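Local coordinates for nonribosomal peptide synthase (Streptomyces sp. MJ635-86F5, PDB 5JJP), which probably activates an aliphatic beta-amino acid by ATP-dependent adenylation, as an adenylation enzyme of nonribosomal peptide synthesis, at residues 134-139 and 151-156; 32-37 and 207-212; 265-270 and 293-298. All coordinates share one frame; numbering follows the deposited sequence.

Interaction 1: residues 134-139 and 151-156; sequences LFLQAA and GMARFG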
loop_
_atom_site.group_PDB
_atom_site.type_symbol
_atom_site.label_atom_id
_atom_site.label_comp_id
_atom_site.label_asym_id
_atom_site.label_seq_id
_atom_site.Cartn_x
_atom_site.Cartn_y
_atom_site.Cartn_z
ATOM N N LEU A 134 5.705 -0.423 21.197
ATOM C CA LEU A 134 4.629 0.582 21.361
ATOM C C LEU A 134 3.376 0.190 20.603
ATOM O O LEU A 134 3.433 -0.262 19.457
ATOM C CB LEU A 134 5.140 1.924 20.868
ATOM C CG LEU A 134 4.209 3.148 21.012
ATOM C CD1 LEU A 134 3.960 3.513 22.469
ATOM C CD2 LEU A 134 4.801 4.314 20.292
ATOM N N PHE A 135 2.242 0.318 21.257
ATOM C CA PHE A 135 0.949 0.189 20.624
ATOM C C PHE A 135 0.392 1.606 20.535
ATOM O O PHE A 135 0.120 2.238 21.550
ATOM C CB PHE A 135 0.035 -0.674 21.448
ATOM C CG PHE A 135 -1.367 -0.820 20.878
ATOM C CD1 PHE A 135 -1.633 -1.765 19.929
ATOM C CD2 PHE A 135 -2.416 0.017 21.308
ATOM C CE1 PHE A 135 -2.892 -1.927 19.429
ATOM C CE2 PHE A 135 -3.688 -0.144 20.827
ATOM C CZ PHE A 135 -3.921 -1.134 19.881
ATOM N N LEU A 136 0.244 2.102 19.317
ATOM C CA LEU A 136 -0.085 3.516 19.060
ATOM C C LEU A 136 -1.457 3.574 18.390
ATOM O O LEU A 136 -1.590 3.108 17.280
ATOM C CB LEU A 136 0.953 4.077 18.114
ATOM C CG LEU A 136 0.722 5.506 17.659
ATOM C CD1 LEU A 136 0.501 6.421 18.856
ATOM C CD2 LEU A 136 1.892 5.997 16.837
ATOM N N GLN A 137 -2.479 4.042 19.095
ATOM C CA GLN A 137 -3.843 3.988 18.572
ATOM C C GLN A 137 -4.447 5.395 18.421
ATOM O O GLN A 137 -3.905 6.343 18.926
ATOM C CB GLN A 137 -4.748 3.076 19.439
ATOM C CG GLN A 137 -5.064 3.584 20.814
ATOM C CD GLN A 137 -5.840 2.569 21.662
ATOM O OE1 GLN A 137 -6.825 1.968 21.227
ATOM N NE2 GLN A 137 -5.424 2.427 22.905
ATOM N N ALA A 138 -5.600 5.477 17.768
ATOM C CA ALA A 138 -6.276 6.743 17.524
ATOM C C ALA A 138 -6.720 7.379 18.810
ATOM O O ALA A 138 -6.795 6.700 19.819
ATOM C CB ALA A 138 -7.474 6.527 16.632
ATOM N N ALA A 139 -7.002 8.686 18.763
ATOM C CA ALA A 139 -7.555 9.414 19.920
ATOM C C ALA A 139 -8.738 8.682 20.541
ATOM O O ALA A 139 -8.784 8.452 21.747
ATOM C CB ALA A 139 -8.008 10.812 19.491
ATOM N N GLY A 151 4.026 -0.581 25.876
ATOM C CA GLY A 151 3.882 0.879 25.697
ATOM C C GLY A 151 2.564 1.190 25.009
ATOM O O GLY A 151 2.191 0.499 24.077
ATOM N N MET A 152 1.838 2.172 25.516
ATOM C CA MET A 152 0.591 2.574 24.879
ATOM C C MET A 152 0.497 4.091 24.746
ATOM O O MET A 152 0.843 4.844 25.674
ATOM C CB MET A 152 -0.680 1.974 25.472
ATOM C CG MET A 152 -1.861 2.119 24.499
ATOM S SD MET A 152 -2.784 3.689 24.657
ATOM C CE MET A 152 -3.633 3.359 26.215
ATOM N N ALA A 153 0.034 4.532 23.588
ATOM C CA ALA A 153 -0.097 5.969 23.313
ATOM C C ALA A 153 -1.202 6.223 22.339
ATOM O O ALA A 153 -1.618 5.312 21.632
ATOM C CB ALA A 153 1.207 6.520 22.755
ATOM N N ARG A 154 -1.690 7.452 22.337
ATOM C CA ARG A 154 -2.742 7.847 21.432
ATOM C C ARG A 154 -2.261 8.991 20.655
ATOM O O ARG A 154 -1.487 9.826 21.169
ATOM C CB ARG A 154 -3.976 8.277 22.173
ATOM C CG ARG A 154 -4.686 7.151 22.868
ATOM C CD ARG A 154 -5.516 7.645 24.041
ATOM N NE ARG A 154 -6.045 6.485 24.773
ATOM C CZ ARG A 154 -7.059 5.765 24.339
ATOM N NH1 ARG A 154 -7.631 6.060 23.175
ATOM N NH2 ARG A 154 -7.465 4.726 25.034
ATOM N N PHE A 155 -2.747 9.093 19.422
ATOM C CA PHE A 155 -2.474 10.292 18.618
ATOM C C PHE A 155 -3.792 10.909 18.208
ATOM O O PHE A 155 -4.761 10.203 17.959
ATOM C CB PHE A 155 -1.606 9.951 17.400
ATOM C CG PHE A 155 -2.260 9.033 16.441
ATOM C CD1 PHE A 155 -2.140 7.689 16.569
ATOM C CD2 PHE A 155 -3.008 9.537 15.398
ATOM C CE1 PHE A 155 -2.780 6.823 15.693
ATOM C CE2 PHE A 155 -3.695 8.673 14.541
ATOM C CZ PHE A 155 -3.576 7.312 14.693
ATOM N N GLY A 156 -3.843 12.224 18.154
ATOM C CA GLY A 156 -5.070 12.928 17.683
ATOM C C GLY A 156 -4.725 14.365 17.339
ATOM O O GLY A 156 -3.535 14.701 17.208
#

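Interaction 2: residues 32-37 and 207-212; sequences RDYLLA and FHRGIR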
loop_
_atom_site.group_PDB
_atom_site.type_symbol
_atom_site.label_atom_id
_atom_site.label_comp_id
_atom_site.label_asym_id
_atom_site.label_seq_id
_atom_site.Cartn_x
_atom_site.Cartn_y
_atom_site.Cartn_z
ATOM N N ARG A 32 9.360 9.016 4.136
ATOM C CA ARG A 32 8.869 10.242 4.652
ATOM C C ARG A 32 9.195 11.329 3.665
ATOM O O ARG A 32 8.390 12.228 3.446
ATOM C CB ARG A 32 9.525 10.520 6.013
ATOM C CG ARG A 32 9.416 11.925 6.523
ATOM C CD ARG A 32 8.046 12.206 7.041
ATOM N NE ARG A 32 8.027 13.545 7.619
ATOM C CZ ARG A 32 7.960 14.663 6.921
ATOM N NH1 ARG A 32 7.884 14.610 5.622
ATOM N NH2 ARG A 32 7.942 15.836 7.549
ATOM N N ASP A 33 10.395 11.249 3.093
ATOM C CA ASP A 33 10.852 12.273 2.163
ATOM C C ASP A 33 10.240 12.026 0.812
ATOM O O ASP A 33 9.665 12.945 0.201
ATOM C CB ASP A 33 12.371 12.316 2.072
ATOM C CG ASP A 33 13.033 12.497 3.445
ATOM O OD1 ASP A 33 12.504 13.220 4.309
ATOM O OD2 ASP A 33 14.107 11.908 3.656
ATOM N N TYR A 34 10.346 10.784 0.336
ATOM C CA TYR A 34 9.901 10.475 -1.017
ATOM C C TYR A 34 8.416 10.794 -1.172
ATOM O O TYR A 34 8.017 11.377 -2.172
ATOM C CB TYR A 34 10.243 9.030 -1.476
ATOM C CG TYR A 34 9.895 8.851 -2.933
ATOM C CD1 TYR A 34 10.748 9.308 -3.922
ATOM C CD2 TYR A 34 8.681 8.286 -3.331
ATOM C CE1 TYR A 34 10.424 9.165 -5.264
ATOM C CE2 TYR A 34 8.343 8.112 -4.675
ATOM C CZ TYR A 34 9.211 8.576 -5.640
ATOM O OH TYR A 34 8.916 8.444 -6.969
ATOM N N LEU A 35 7.598 10.393 -0.214
ATOM C CA LEU A 35 6.159 10.524 -0.401
ATOM C C LEU A 35 5.720 11.992 -0.448
ATOM O O LEU A 35 4.683 12.278 -0.987
ATOM C CB LEU A 35 5.378 9.794 0.674
ATOM C CG LEU A 35 5.573 8.263 0.745
ATOM C CD1 LEU A 35 4.556 7.662 1.695
ATOM C CD2 LEU A 35 5.467 7.597 -0.606
ATOM N N LEU A 36 6.524 12.897 0.121
ATOM C CA LEU A 36 6.143 14.288 0.265
ATOM C C LEU A 36 6.891 15.218 -0.664
ATOM O O LEU A 36 6.573 16.380 -0.689
ATOM C CB LEU A 36 6.338 14.758 1.726
ATOM C CG LEU A 36 5.268 14.135 2.606
ATOM C CD1 LEU A 36 5.662 14.298 4.018
ATOM C CD2 LEU A 36 3.933 14.795 2.403
ATOM N N ALA A 37 7.810 14.686 -1.459
ATOM C CA ALA A 37 8.598 15.528 -2.323
ATOM C C ALA A 37 7.772 16.298 -3.361
ATOM O O ALA A 37 7.850 17.498 -3.413
ATOM C CB ALA A 37 9.672 14.722 -3.015
ATOM N N PHE A 207 9.028 0.813 -5.651
ATOM C CA PHE A 207 7.722 0.587 -6.123
ATOM C C PHE A 207 7.052 1.900 -6.642
ATOM O O PHE A 207 6.575 1.948 -7.743
ATOM C CB PHE A 207 6.884 -0.027 -5.045
ATOM C CG PHE A 207 5.475 -0.256 -5.466
ATOM C CD1 PHE A 207 5.169 -1.232 -6.382
ATOM C CD2 PHE A 207 4.437 0.573 -4.999
ATOM C CE1 PHE A 207 3.860 -1.410 -6.835
ATOM C CE2 PHE A 207 3.146 0.391 -5.428
ATOM C CZ PHE A 207 2.854 -0.607 -6.337
ATOM N N HIS A 208 6.979 2.927 -5.803
ATOM C CA HIS A 208 6.334 4.166 -6.189
ATOM C C HIS A 208 7.063 4.803 -7.378
ATOM O O HIS A 208 6.434 5.274 -8.299
ATOM C CB HIS A 208 6.247 5.092 -4.993
ATOM C CG HIS A 208 5.357 4.550 -3.945
ATOM N ND1 HIS A 208 4.018 4.328 -4.176
ATOM C CD2 HIS A 208 5.623 4.044 -2.721
ATOM C CE1 HIS A 208 3.480 3.771 -3.111
ATOM N NE2 HIS A 208 4.440 3.564 -2.222
ATOM N N ARG A 209 8.389 4.744 -7.374
ATOM C CA ARG A 209 9.138 5.269 -8.488
ATOM C C ARG A 209 8.740 4.612 -9.808
ATOM O O ARG A 209 8.557 5.287 -10.833
ATOM C CB ARG A 209 10.638 5.061 -8.280
ATOM C CG ARG A 209 11.313 6.052 -7.369
ATOM C CD ARG A 209 12.811 5.997 -7.692
ATOM N NE ARG A 209 13.385 4.830 -7.132
ATOM C CZ ARG A 209 14.056 3.846 -7.732
ATOM N NH1 ARG A 209 14.422 3.851 -9.011
ATOM N NH2 ARG A 209 14.425 2.824 -6.940
ATOM N N GLY A 210 8.712 3.284 -9.807
ATOM C CA GLY A 210 8.317 2.546 -10.989
ATOM C C GLY A 210 6.886 2.895 -11.398
ATOM O O GLY A 210 6.643 3.184 -12.571
ATOM N N ILE A 211 5.936 2.847 -10.458
ATOM C CA ILE A 211 4.541 3.016 -10.811
ATOM C C ILE A 211 4.230 4.437 -11.375
ATOM O O ILE A 211 3.510 4.555 -12.323
ATOM C CB ILE A 211 3.638 2.649 -9.622
ATOM C CG1 ILE A 211 3.629 1.114 -9.415
ATOM C CG2 ILE A 211 2.208 3.095 -9.839
ATOM C CD1 ILE A 211 2.898 0.322 -10.490
ATOM N N ARG A 212 4.871 5.468 -10.846
ATOM C CA ARG A 212 4.705 6.787 -11.367
ATOM C C ARG A 212 5.167 6.939 -12.779
ATOM O O ARG A 212 4.763 7.873 -13.447
ATOM C CB ARG A 212 5.444 7.800 -10.484
ATOM C CG ARG A 212 4.751 8.046 -9.159
ATOM C CD ARG A 212 5.584 8.946 -8.291
ATOM N NE ARG A 212 5.523 10.337 -8.730
ATOM C CZ ARG A 212 6.392 11.284 -8.370
ATOM N NH1 ARG A 212 7.464 10.995 -7.637
ATOM N NH2 ARG A 212 6.196 12.539 -8.790
#

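Interaction 3: residues 265-270 and 293-298; sequences FLHEAA and AGLDPL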
loop_
_atom_site.group_PDB
_atom_site.type_symbol
_atom_site.label_atom_id
_atom_site.label_comp_id
_atom_site.label_asym_id
_atom_site.label_seq_id
_atom_site.Cartn_x
_atom_site.Cartn_y
_atom_site.Cartn_z
ATOM N N PHE A 265 -20.807 10.030 -1.650
ATOM C CA PHE A 265 -19.492 10.449 -1.200
ATOM C C PHE A 265 -18.573 10.666 -2.395
ATOM O O PHE A 265 -17.828 11.591 -2.401
ATOM C CB PHE A 265 -18.907 9.408 -0.228
ATOM C CG PHE A 265 -17.614 9.825 0.398
ATOM C CD1 PHE A 265 -17.600 10.771 1.389
ATOM C CD2 PHE A 265 -16.406 9.248 -0.007
ATOM C CE1 PHE A 265 -16.405 11.166 1.965
ATOM C CE2 PHE A 265 -15.210 9.626 0.583
ATOM C CZ PHE A 265 -15.212 10.582 1.570
ATOM N N LEU A 266 -18.629 9.804 -3.395
ATOM C CA LEU A 266 -17.789 9.988 -4.573
ATOM C C LEU A 266 -18.111 11.294 -5.293
ATOM O O LEU A 266 -17.215 11.915 -5.830
ATOM C CB LEU A 266 -17.910 8.830 -5.569
ATOM C CG LEU A 266 -17.602 7.423 -5.043
ATOM C CD1 LEU A 266 -17.620 6.438 -6.203
ATOM C CD2 LEU A 266 -16.267 7.333 -4.311
ATOM N N HIS A 267 -19.376 11.714 -5.285
ATOM C CA HIS A 267 -19.730 13.085 -5.727
ATOM C C HIS A 267 -19.301 14.146 -4.764
ATOM O O HIS A 267 -18.689 15.100 -5.146
ATOM C CB HIS A 267 -21.266 13.232 -5.917
ATOM C CG HIS A 267 -21.762 12.644 -7.183
ATOM N ND1 HIS A 267 -21.697 13.325 -8.381
ATOM C CD2 HIS A 267 -22.303 11.429 -7.460
ATOM C CE1 HIS A 267 -22.211 12.559 -9.338
ATOM N NE2 HIS A 267 -22.603 11.412 -8.800
ATOM N N GLU A 268 -19.633 13.991 -3.492
ATOM C CA GLU A 268 -19.296 15.036 -2.512
ATOM C C GLU A 268 -17.826 15.375 -2.570
ATOM O O GLU A 268 -17.457 16.550 -2.600
ATOM C CB GLU A 268 -19.685 14.614 -1.084
ATOM C CG GLU A 268 -19.807 15.778 -0.101
ATOM C CD GLU A 268 -19.982 15.349 1.377
ATOM O OE1 GLU A 268 -20.127 14.136 1.694
ATOM O OE2 GLU A 268 -19.978 16.252 2.244
ATOM N N ALA A 269 -16.968 14.358 -2.601
ATOM C CA ALA A 269 -15.510 14.598 -2.607
ATOM C C ALA A 269 -14.910 14.709 -4.030
ATOM O O ALA A 269 -13.706 14.798 -4.177
ATOM C CB ALA A 269 -14.803 13.498 -1.836
ATOM N N ALA A 270 -15.762 14.703 -5.054
ATOM C CA ALA A 270 -15.350 14.956 -6.421
ATOM C C ALA A 270 -14.205 13.996 -6.760
ATOM O O ALA A 270 -13.169 14.391 -7.292
ATOM C CB ALA A 270 -14.921 16.413 -6.599
ATOM N N ALA A 293 -23.774 5.026 -13.179
ATOM C CA ALA A 293 -23.736 5.742 -14.459
ATOM C C ALA A 293 -23.657 7.228 -14.311
ATOM O O ALA A 293 -23.161 7.900 -15.185
ATOM C CB ALA A 293 -24.972 5.381 -15.307
ATOM N N GLY A 294 -24.129 7.744 -13.194
ATOM C CA GLY A 294 -24.130 9.194 -12.948
ATOM C C GLY A 294 -22.905 9.752 -12.260
ATOM O O GLY A 294 -22.875 10.949 -11.957
ATOM N N LEU A 295 -21.895 8.905 -12.013
ATOM C CA LEU A 295 -20.612 9.366 -11.411
ATOM C C LEU A 295 -19.766 10.194 -12.387
ATOM O O LEU A 295 -18.748 9.727 -12.921
ATOM C CB LEU A 295 -19.782 8.188 -10.908
ATOM C CG LEU A 295 -20.414 7.388 -9.774
ATOM C CD1 LEU A 295 -19.695 6.054 -9.658
ATOM C CD2 LEU A 295 -20.329 8.149 -8.485
ATOM N N ASP A 296 -20.181 11.437 -12.600
ATOM C CA ASP A 296 -19.556 12.277 -13.608
ATOM C C ASP A 296 -18.088 12.597 -13.355
ATOM O O ASP A 296 -17.305 12.677 -14.313
ATOM C CB ASP A 296 -20.378 13.566 -13.823
ATOM C CG ASP A 296 -21.709 13.289 -14.525
ATOM O OD1 ASP A 296 -21.774 12.355 -15.362
ATOM O OD2 ASP A 296 -22.687 14.018 -14.260
ATOM N N PRO A 297 -17.696 12.802 -12.094
ATOM C CA PRO A 297 -16.293 13.212 -11.885
ATOM C C PRO A 297 -15.291 12.097 -12.024
ATOM O O PRO A 297 -14.086 12.360 -12.218
ATOM C CB PRO A 297 -16.282 13.725 -10.436
ATOM C CG PRO A 297 -17.706 14.000 -10.134
ATOM C CD PRO A 297 -18.504 13.016 -10.904
ATOM N N LEU A 298 -15.776 10.869 -11.994
ATOM C CA LEU A 298 -14.918 9.686 -11.992
ATOM C C LEU A 298 -14.318 9.458 -13.378
ATOM O O LEU A 298 -15.057 9.303 -14.334
ATOM C CB LEU A 298 -15.721 8.452 -11.574
ATOM C CG LEU A 298 -14.938 7.149 -11.373
ATOM C CD1 LEU A 298 -13.980 7.289 -10.220
ATOM C CD2 LEU A 298 -15.833 5.960 -11.115
#

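Interaction 1: residues 134-139 and 151-156
The ring of Phe155 has Ala138 over one face, where CA sits 4.2 Å from the ring centroid, 21° off the normal, in a CH-pi contact, while CD1 of Leu136 meets the ring at its edge. The Arg154 guanidinium carries the Gln137 amide on one face, the two planes only 13° apart and NE2 displaced toward the rim. At the edge of the Phe135 ring lies CG of Met152. These groups decorate two adjacent parallel strands, 134-138 and 151-156, of the mixed beta sheet that also contains strands 87-90 and 159-162, part of the layered alpha-beta sandwich of this adenylating enzyme. The strands pair through alternating backbone bonds: Phe135 N to Gly151 O (2.8 Å), Ala153 N to Phe135 O, Gln137 N to Ala153 O, and Phe155 N to Gln137 O. Phe135, Met152, Gln137 and Arg154 share one face of the sheet; Leu136 and Ala153 lie on the other, with Leu136 CD1 4.0 Å from Ala153 CB. Gln137 holds CG between its backbone N and carbonyl carbon (chi1 69°) and then runs extended alongside Arg154, which brings NE2 to Met152 SD at 3.4 Å in a weak hydrogen bond. Its OE1 accepts from the backbone N of Arg143, and together with the weak bond to SD this favours the modelled orientation of the amide. Beyond the strand end, Arg154 NH1 hydrogen-bonds to Gly141 O and, more weakly, to Ala139 O, tying the guanidinium to the loop after strand 134-138. Phe155 is also covered by strand 87-90 and by helix 95-107 at Asp96 and Ala97. Its side chain crosses that of Leu136 at about a right angle, CD1 of the leucine lying 3.7 Å from CD1 of the phenylalanine.

Interaction 2: residues 32-37 and 207-212
Two helices of the AMP-binding fold, 31-37 and 201-212, run roughly side by side here, their short segments inclined by 23° with axes 11.5 Å apart, a gap that side chains bridge. Tyr34 spans most of it. With its CG anti to the backbone N (chi1 -173°) the ring reaches straight across, and its hydroxyl ends between Arg209 and Arg212. Arg212 bends back at chi3 and donates from NH1 to Tyr34 OH at 3.0 Å, the N-H...O angle being 151° and the oxygen lying close to the guanidinium plane. The aliphatic stem of Arg209 passes the same oxygen, CG at 3.4 Å from OH, while CB of His208 packs on Tyr34 CE2 at 3.7 Å. Beside this, CD2 of Leu35 rests over one face of the His208 imidazole. A phenylalanine here in place of Tyr34 would take away the hydroxyl and would probably leave Arg212 NH1 without this acceptor, its guanidinium freer to turn. Helix 232-243 packs against both helices, Ala239 touching Leu35 and His208; elsewhere on helix 31-37, Arg32 bridges to Glu66 and Asp70 of helix 62-77, and Leu36 packs on Leu102 of helix 95-107.

Interaction 3: residues 265-270 and 293-298
Gly294 begins the contact by presenting its carbonyl oxygen to the edge of the His267 imidazole, in the ring plane and 3.1 Å from CE1. The two segments join the end of helix 259-268, closed by a Schellman motif with Ala270 at the C-prime position, to the loop between helix 289-293 and strand 300-304, both belonging to the alpha/beta layer built on the six-stranded sheet. Next in sequence, Leu295 is the centre of an inverse gamma turn and also starts a type I beta turn that ends at Leu298. Its CD2 fits against Leu266, 3.8 Å from CB and 3.9 Å from CD1, and also approaches the imidazole at CD2 of His267. Leu266 also touches Val274 of strand 273-276, so that its side chain lies against both the loop and the sheet. Pro297 follows, with its side chain crossing that of His267 at about a right angle and CB facing the backbone of Ala270. Arg323 hydrogen-bonds to the carbonyl oxygens of Leu295 and Leu298, at the two ends of the turn. CD of Pro297 lies 4.1 Å from both CE1 and ND1 of His267.

Overall arrangement
Starting at the N terminus, helix 31-37 waits until helix 201-212 for its partner, so interaction 2 closes a loop of 169 intervening residues. Interaction 1 falls wholly within that span: its short connection of 11 residues joins neighbouring strands of the five-stranded sheet. Interaction 3 comes afterwards, in series with the others, and closes a 22-residue excursion that includes strand 273-276 of the six-stranded sheet. No two contacts touch; the nearest atoms of interactions 1 and 2 are about 13 Å apart, and those of interaction 3 about 17 Å from either. Interaction 2 joins helix 31-37, which packs on helices 62-77 and 95-107, to helix 201-212, which packs on helix 232-243, while interactions 1 and 3 stay local.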